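Local coordinates for protein enoyl-CoA hydratase, EchA3 (Mycobacterium marinum M, PDB 3R6H) that probably acts as a lyase in lipid metabolism and belongs to the crotonase-like enoyl-CoA hydratase/isomerase family, at residues M20-K24 against V25-G29; M137-P140 against Y141-E145. All blocks are in the same frame, centred on the assembly; numbering follows the deposited sequence. Where two conformers were deposited one is given.

Interaction 1: M20-K24 against V25-G29; sequences MDDGK and VNVLG
Asp22 and Asn26 reach for each other's backbone through two quite different first torsions. In Asp22, CG is wedged between its own backbone N and carbonyl carbon (chi1 71°), which folds the carboxylate back over the turn that follows; in Asn26, CG lies beside the backbone N, opposite the carbonyl carbon (chi1 -68°), and the amide is carried back toward the end of the strand. The outcome is a reciprocal pair of side-chain-to-main-chain hydrogen bonds, a good example of a loop held by its own polar side chains. Asn26 N donates to Asp22 OD1 at 2.9 Å, while Asp22 N donates to Asn26 OD1 at 3.0 Å, meeting that oxygen almost head-on (C=O...N angle 177°). Asp22 OD1 also receives Lys24 N at 2.9 Å, and the two donors approach from opposite faces of the carboxylate plane, so one oxygen is gripped above and below. The Lys24 bond makes Asp22 the head of an Asx turn; Asp21 heads another, its OD1 accepting Gly23 N. These overlapping turns shape the connection between strand 15-20 and helix 30-46 of the crotonase-type fold, and Gly29 occupies the N-cap position just before that helix. Asp22 OD2 works through water: one molecule donates to it and accepts from Val25 N and Val27 N, while a second donates to both OD2 and Val27 O. The amide nitrogen of buried Asn26 gives a weak bond to Met20 O (3.1 Å) and is also hydrogen-bonded to Phe60 O, which ties the turn to a neighbouring loop. On the buried side, Met20 SD lies 4.2 Å from Leu28 CD2, and both side chains pack on Leu36 of helix 30-46 and Leu113 of helix 109-114.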
ATOM      1  N   MET A  20     -29.788   6.463  -2.557  1.00 16.40           N
ATOM      2  CA  MET A  20     -29.809   7.605  -3.464  1.00 16.26           C
ATOM      3  C   MET A  20     -30.512   7.289  -4.780  1.00 16.92           C
ATOM      4  O   MET A  20     -30.165   6.333  -5.475  1.00 16.33           O
ATOM      5  CB  MET A  20     -28.389   8.068  -3.811  1.00 16.87           C
ATOM      6  CG  MET A  20     -27.557   8.469  -2.638  1.00 15.23           C
ATOM      7  SD  MET A  20     -25.943   9.112  -3.156  1.00 15.46           S
ATOM      8  CE  MET A  20     -25.101   7.559  -3.520  1.00 12.31           C
ATOM      9  N   ASP A  21     -31.499   8.113  -5.136  1.00 16.92           N
ATOM     10  CA  ASP A  21     -32.095   8.009  -6.473  1.00 17.78           C
ATOM     11  C   ASP A  21     -32.771   9.317  -6.871  1.00 19.37           C
ATOM     12  O   ASP A  21     -33.916   9.561  -6.484  1.00 19.65           O
ATOM     13  CB  ASP A  21     -33.099   6.864  -6.561  1.00 17.70           C
ATOM     14  CG  ASP A  21     -33.656   6.678  -7.971  1.00 19.41           C
ATOM     15  OD1 ASP A  21     -33.099   7.238  -8.927  1.00 20.73           O
ATOM     16  OD2 ASP A  21     -34.683   5.979  -8.132  1.00 23.83           O
ATOM     17  N   ASP A  22     -32.070  10.115  -7.667  1.00 19.66           N
ATOM     18  CA  ASP A  22     -32.614  11.366  -8.171  1.00 20.03           C
ATOM     19  C   ASP A  22     -33.256  11.202  -9.555  1.00 20.38           C
ATOM     20  O   ASP A  22     -33.542  12.198 -10.220  1.00 20.75           O
ATOM     21  CB  ASP A  22     -31.540  12.479  -8.186  1.00 19.76           C
ATOM     22  CG  ASP A  22     -30.461  12.280  -9.257  1.00 20.50           C
ATOM     23  OD1 ASP A  22     -30.345  11.177  -9.836  1.00 17.76           O
ATOM     24  OD2 ASP A  22     -29.689  13.253  -9.512  1.00 20.23           O
ATOM     25  N   GLY A  23     -33.460   9.956  -9.977  1.00 20.54           N
ATOM     26  CA  GLY A  23     -34.014   9.639 -11.282  1.00 21.32           C
ATOM     27  C   GLY A  23     -33.026   9.779 -12.423  1.00 20.89           C
ATOM     28  O   GLY A  23     -33.380   9.513 -13.571  1.00 21.66           O
ATOM     29  N   LYS A  24     -31.787  10.185 -12.108  1.00 20.41           N
ATOM     30  CA  LYS A  24     -30.726  10.344 -13.100  1.00 20.28           C
ATOM     31  C   LYS A  24     -29.441   9.624 -12.630  1.00 19.12           C
ATOM     32  O   LYS A  24     -29.467   8.416 -12.446  1.00 17.15           O
ATOM     33  CB  LYS A  24     -30.497  11.825 -13.376  1.00 22.05           C
ATOM     34  CG  LYS A  24     -31.776  12.515 -13.883  1.00 25.64           C
ATOM     35  CD  LYS A  24     -31.579  14.009 -14.108  1.00 29.71           C
ATOM     36  CE  LYS A  24     -32.884  14.596 -14.654  1.00 34.46           C
ATOM     37  NZ  LYS A  24     -32.919  16.075 -14.536  1.00 37.24           N
ATOM     38  N   VAL A  25     -28.350  10.365 -12.412  1.00 18.28           N
ATOM     39  CA  VAL A  25     -27.059   9.743 -12.076  1.00 17.45           C
ATOM     40  C   VAL A  25     -26.568  10.121 -10.660  1.00 17.11           C
ATOM     41  O   VAL A  25     -25.380  10.031 -10.347  1.00 15.85           O
ATOM     42  CB  VAL A  25     -25.998   9.988 -13.175  1.00 17.66           C
ATOM     43  CG1 VAL A  25     -26.398   9.225 -14.458  1.00 15.91           C
ATOM     44  CG2 VAL A  25     -25.796  11.481 -13.449  1.00 19.21           C
ATOM     45  N   ASN A  26     -27.505  10.486  -9.791  1.00 17.05           N
ATOM     46  CA  ASN A  26     -27.235  10.786  -8.375  1.00 16.98           C
ATOM     47  C   ASN A  26     -26.090  11.783  -8.174  1.00 17.39           C
ATOM     48  O   ASN A  26     -25.233  11.595  -7.302  1.00 16.80           O
ATOM     49  CB  ASN A  26     -26.910   9.496  -7.573  1.00 17.24           C
ATOM     50  CG  ASN A  26     -28.096   8.556  -7.425  1.00 17.36           C
ATOM     51  OD1 ASN A  26     -29.268   8.972  -7.466  1.00 15.73           O
ATOM     52  ND2 ASN A  26     -27.796   7.267  -7.250  1.00 14.36           N
ATOM     53  N   VAL A  27     -26.080  12.851  -8.955  1.00 17.84           N
ATOM     54  CA  VAL A  27     -25.057  13.880  -8.745  1.00 18.82           C
ATOM     55  C   VAL A  27     -25.127  14.427  -7.329  1.00 18.18           C
ATOM     56  O   VAL A  27     -26.211  14.621  -6.756  1.00 18.06           O
ATOM     57  CB  VAL A  27     -25.100  15.028  -9.784  1.00 19.22           C
ATOM     58  CG1 VAL A  27     -24.714  14.501 -11.209  1.00 21.73           C
ATOM     59  CG2 VAL A  27     -26.414  15.715  -9.729  1.00 20.64           C
ATOM     60  N   LEU A  28     -23.947  14.684  -6.769  1.00 17.79           N
ATOM     61  CA  LEU A  28     -23.812  15.148  -5.411  1.00 18.09           C
ATOM     62  C   LEU A  28     -23.775  16.674  -5.373  1.00 18.46           C
ATOM     63  O   LEU A  28     -22.820  17.268  -4.882  1.00 18.31           O
ATOM     64  CB  LEU A  28     -22.564  14.508  -4.765  1.00 17.44           C
ATOM     65  CG  LEU A  28     -22.674  12.976  -4.690  1.00 19.09           C
ATOM     66  CD1 LEU A  28     -21.312  12.226  -4.586  1.00 19.72           C
ATOM     67  CD2 LEU A  28     -23.595  12.577  -3.541  1.00 20.00           C
ATOM     68  N   GLY A  29     -24.835  17.288  -5.912  1.00 19.03           N
ATOM     69  CA  GLY A  29     -25.062  18.723  -5.799  1.00 20.18           C
ATOM     70  C   GLY A  29     -25.631  19.055  -4.433  1.00 20.17           C
ATOM     71  O   GLY A  29     -25.798  18.173  -3.575  1.00 20.48           O
TER
HETATM   72  O   HOH W   1     -27.878  13.027 -11.540  1.00 16.94           O
HETATM   73  O   HOH W   2     -28.867  14.608  -7.322  1.00 20.27           O

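Interaction 2: M137-P140 against Y141-E145; sequences MTIP and YAAME
The flat phenol of Tyr141, next to Pro140 at the start of the helix, makes a cation-pi contact with Arg211 of the second subunit; the bond from CA to CB of Tyr141 points away from 137-140. The puckered ring of Pro140 touches Ala143 instead, with Pro140 CD 4.1 Å from Ala143 CB. Pro140 illustrates how proline can begin a helix: it occupies the N-cap position, and its carbonyl oxygen accepts Met144 N at 3.0 Å in a sound bond (N-H...O angle 157°), the donor close to the extension of the carbonyl (C=O...N angle 162°), in the i to i+4 pattern of the first helical turn. Beside that bond runs an apolar seam. Ile139 CG2, anti to the backbone N, is directed at the helix and meets Ala143 CB at 3.4 Å, tighter than ordinary van der Waals contact, and Met144 SD at 3.6 Å. The Met144 chain is bent at both chi2 and chi3, bringing its sulfur round beside the isoleucine branch, and the two side chains cross at about a right angle. The potassium ion lies about 4 Å from the Pro140 side chain. Ile139 O accepts a hydrogen bond from the same Arg211 of the second subunit that meets the tyrosine ring, so the turn into the helix is also part of the subunit interface. Within its own chain, the contact touches helix 153-161 through Ile139 and Met144, which both meet Ala160, and helix 75-92 through Phe85, which meets Pro140, Ala142 and Ala143, while Glu145 leans on helix 214-225.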
ATOM      1  N   MET A 137      -9.811  18.818 -14.754  1.00 14.84           N
ATOM      2  CA  MET A 137      -9.946  19.258 -13.381  0.50 14.43           C
ATOM      3  C   MET A 137      -8.815  18.642 -12.562  1.00 14.42           C
ATOM      4  O   MET A 137      -8.507  17.462 -12.711  1.00 12.89           O
ATOM      5  CB  MET A 137     -11.320  18.854 -12.838  0.50 14.88           C
ATOM      6  CG  MET A 137     -12.480  19.306 -13.735  0.50 16.81           C
ATOM      7  SD  MET A 137     -14.120  19.057 -13.022  0.50 19.84           S
ATOM      8  CE  MET A 137     -13.945  20.086 -11.577  0.50 21.11           C
ATOM      9  N   THR A 138      -8.180  19.461 -11.730  1.00 13.93           N
ATOM     10  CA  THR A 138      -7.156  18.972 -10.771  1.00 13.48           C
ATOM     11  C   THR A 138      -7.901  18.320  -9.596  1.00 13.07           C
ATOM     12  O   THR A 138      -8.913  18.831  -9.115  1.00 13.88           O
ATOM     13  CB  THR A 138      -6.281  20.144 -10.230  1.00 14.25           C
ATOM     14  OG1 THR A 138      -5.553  20.745 -11.306  1.00 14.24           O
ATOM     15  CG2 THR A 138      -5.289  19.674  -9.160  1.00 13.81           C
ATOM     16  N   ILE A 139      -7.435  17.179  -9.105  1.00 11.53           N
ATOM     17  CA  ILE A 139      -8.134  16.546  -7.977  1.00 10.80           C
ATOM     18  C   ILE A 139      -7.885  17.329  -6.693  1.00 11.00           C
ATOM     19  O   ILE A 139      -6.739  17.581  -6.341  1.00 11.56           O
ATOM     20  CB  ILE A 139      -7.715  15.066  -7.771  1.00 10.39           C
ATOM     21  CG1 ILE A 139      -8.030  14.257  -9.038  1.00 12.29           C
ATOM     22  CG2 ILE A 139      -8.467  14.475  -6.534  1.00  9.57           C
ATOM     23  CD1 ILE A 139      -7.688  12.753  -8.976  1.00 10.76           C
ATOM     24  N   PRO A 140      -8.951  17.709  -5.960  1.00 11.87           N
ATOM     25  CA  PRO A 140      -8.772  18.447  -4.715  1.00 12.25           C
ATOM     26  C   PRO A 140      -7.956  17.698  -3.681  1.00 12.27           C
ATOM     27  O   PRO A 140      -7.966  16.451  -3.662  1.00 10.61           O
ATOM     28  CB  PRO A 140     -10.210  18.623  -4.195  1.00 12.55           C
ATOM     29  CG  PRO A 140     -11.044  18.641  -5.411  1.00 13.91           C
ATOM     30  CD  PRO A 140     -10.368  17.565  -6.288  1.00 12.72           C
ATOM     31  N   TYR A 141      -7.271  18.437  -2.802  1.00 12.16           N
ATOM     32  CA  TYR A 141      -6.441  17.825  -1.781  1.00 11.74           C
ATOM     33  C   TYR A 141      -7.234  16.861  -0.905  1.00 11.68           C
ATOM     34  O   TYR A 141      -6.737  15.760  -0.601  1.00 10.63           O
ATOM     35  CB  TYR A 141      -5.767  18.888  -0.893  1.00 12.52           C
ATOM     36  CG  TYR A 141      -4.578  19.550  -1.568  1.00 15.68           C
ATOM     37  CD1 TYR A 141      -3.366  18.894  -1.669  1.00 18.52           C
ATOM     38  CD2 TYR A 141      -4.673  20.833  -2.090  1.00 19.90           C
ATOM     39  CE1 TYR A 141      -2.265  19.485  -2.273  1.00 20.89           C
ATOM     40  CE2 TYR A 141      -3.560  21.440  -2.715  1.00 22.18           C
ATOM     41  CZ  TYR A 141      -2.365  20.750  -2.791  1.00 22.85           C
ATOM     42  OH  TYR A 141      -1.254  21.327  -3.389  1.00 27.22           O
ATOM     43  N   ALA A 142      -8.453  17.229  -0.494  1.00 10.84           N
ATOM     44  CA  ALA A 142      -9.238  16.323   0.357  1.00 11.22           C
ATOM     45  C   ALA A 142      -9.544  14.991  -0.327  1.00 10.28           C
ATOM     46  O   ALA A 142      -9.497  13.935   0.316  1.00  9.77           O
ATOM     47  CB  ALA A 142     -10.526  16.955   0.848  1.00 10.56           C
ATOM     48  N   ALA A 143      -9.827  15.056  -1.625  1.00 10.32           N
ATOM     49  CA  ALA A 143     -10.075  13.848  -2.437  1.00  9.70           C
ATOM     50  C   ALA A 143      -8.820  13.012  -2.567  1.00  9.50           C
ATOM     51  O   ALA A 143      -8.873  11.769  -2.503  1.00  8.68           O
ATOM     52  CB  ALA A 143     -10.604  14.243  -3.839  1.00 11.16           C
ATOM     53  N   MET A 144      -7.668  13.656  -2.742  1.00  8.44           N
ATOM     54  CA  MET A 144      -6.431  12.879  -2.809  1.00  7.93           C
ATOM     55  C   MET A 144      -6.207  12.081  -1.531  1.00  8.57           C
ATOM     56  O   MET A 144      -5.733  10.938  -1.557  1.00  8.24           O
ATOM     57  CB  MET A 144      -5.210  13.755  -3.120  1.00  8.75           C
ATOM     58  CG  MET A 144      -5.244  14.434  -4.536  1.00  8.83           C
ATOM     59  SD  MET A 144      -5.109  13.218  -5.874  1.00 11.02           S
ATOM     60  CE  MET A 144      -3.346  12.848  -5.740  1.00  8.05           C
ATOM     61  N   GLU A 145      -6.531  12.684  -0.402  1.00  8.66           N
ATOM     62  CA  GLU A 145      -6.322  11.999   0.881  1.00  8.80           C
ATOM     63  C   GLU A 145      -7.273  10.801   1.031  1.00  7.67           C
ATOM     64  O   GLU A 145      -6.898   9.756   1.577  1.00  7.64           O
ATOM     65  CB  GLU A 145      -6.495  12.982   2.034  1.00  9.16           C
ATOM     66  CG  GLU A 145      -5.417  14.078   2.089  1.00 10.62           C
ATOM     67  CD  GLU A 145      -4.079  13.628   2.558  1.00 14.75           C
ATOM     68  OE1 GLU A 145      -3.937  12.526   3.152  1.00 13.12           O
ATOM     69  OE2 GLU A 145      -3.097  14.392   2.319  1.00 16.47           O
TER

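In the fold
Interaction 1 precedes interaction 2 along the chain, and both belong to the part of the chain assigned to the enoyl-CoA hydratase/isomerase family. Their centres are 22 Å apart and their nearest atoms about 11 Å, so they do not touch. Each shapes a loop that leads into a helix: residues 20-29 join strand 15-20 of the six-stranded sheet to helix 30-46, while interaction 2 passes from the region after strand 128-129 of the smaller sheet into helix 141-150. Their surroundings differ. No other chain of the assembly touches interaction 1, whereas interaction 2 meets a second subunit; one thus belongs to the fold of the single chain and the other also to the three-chain assembly.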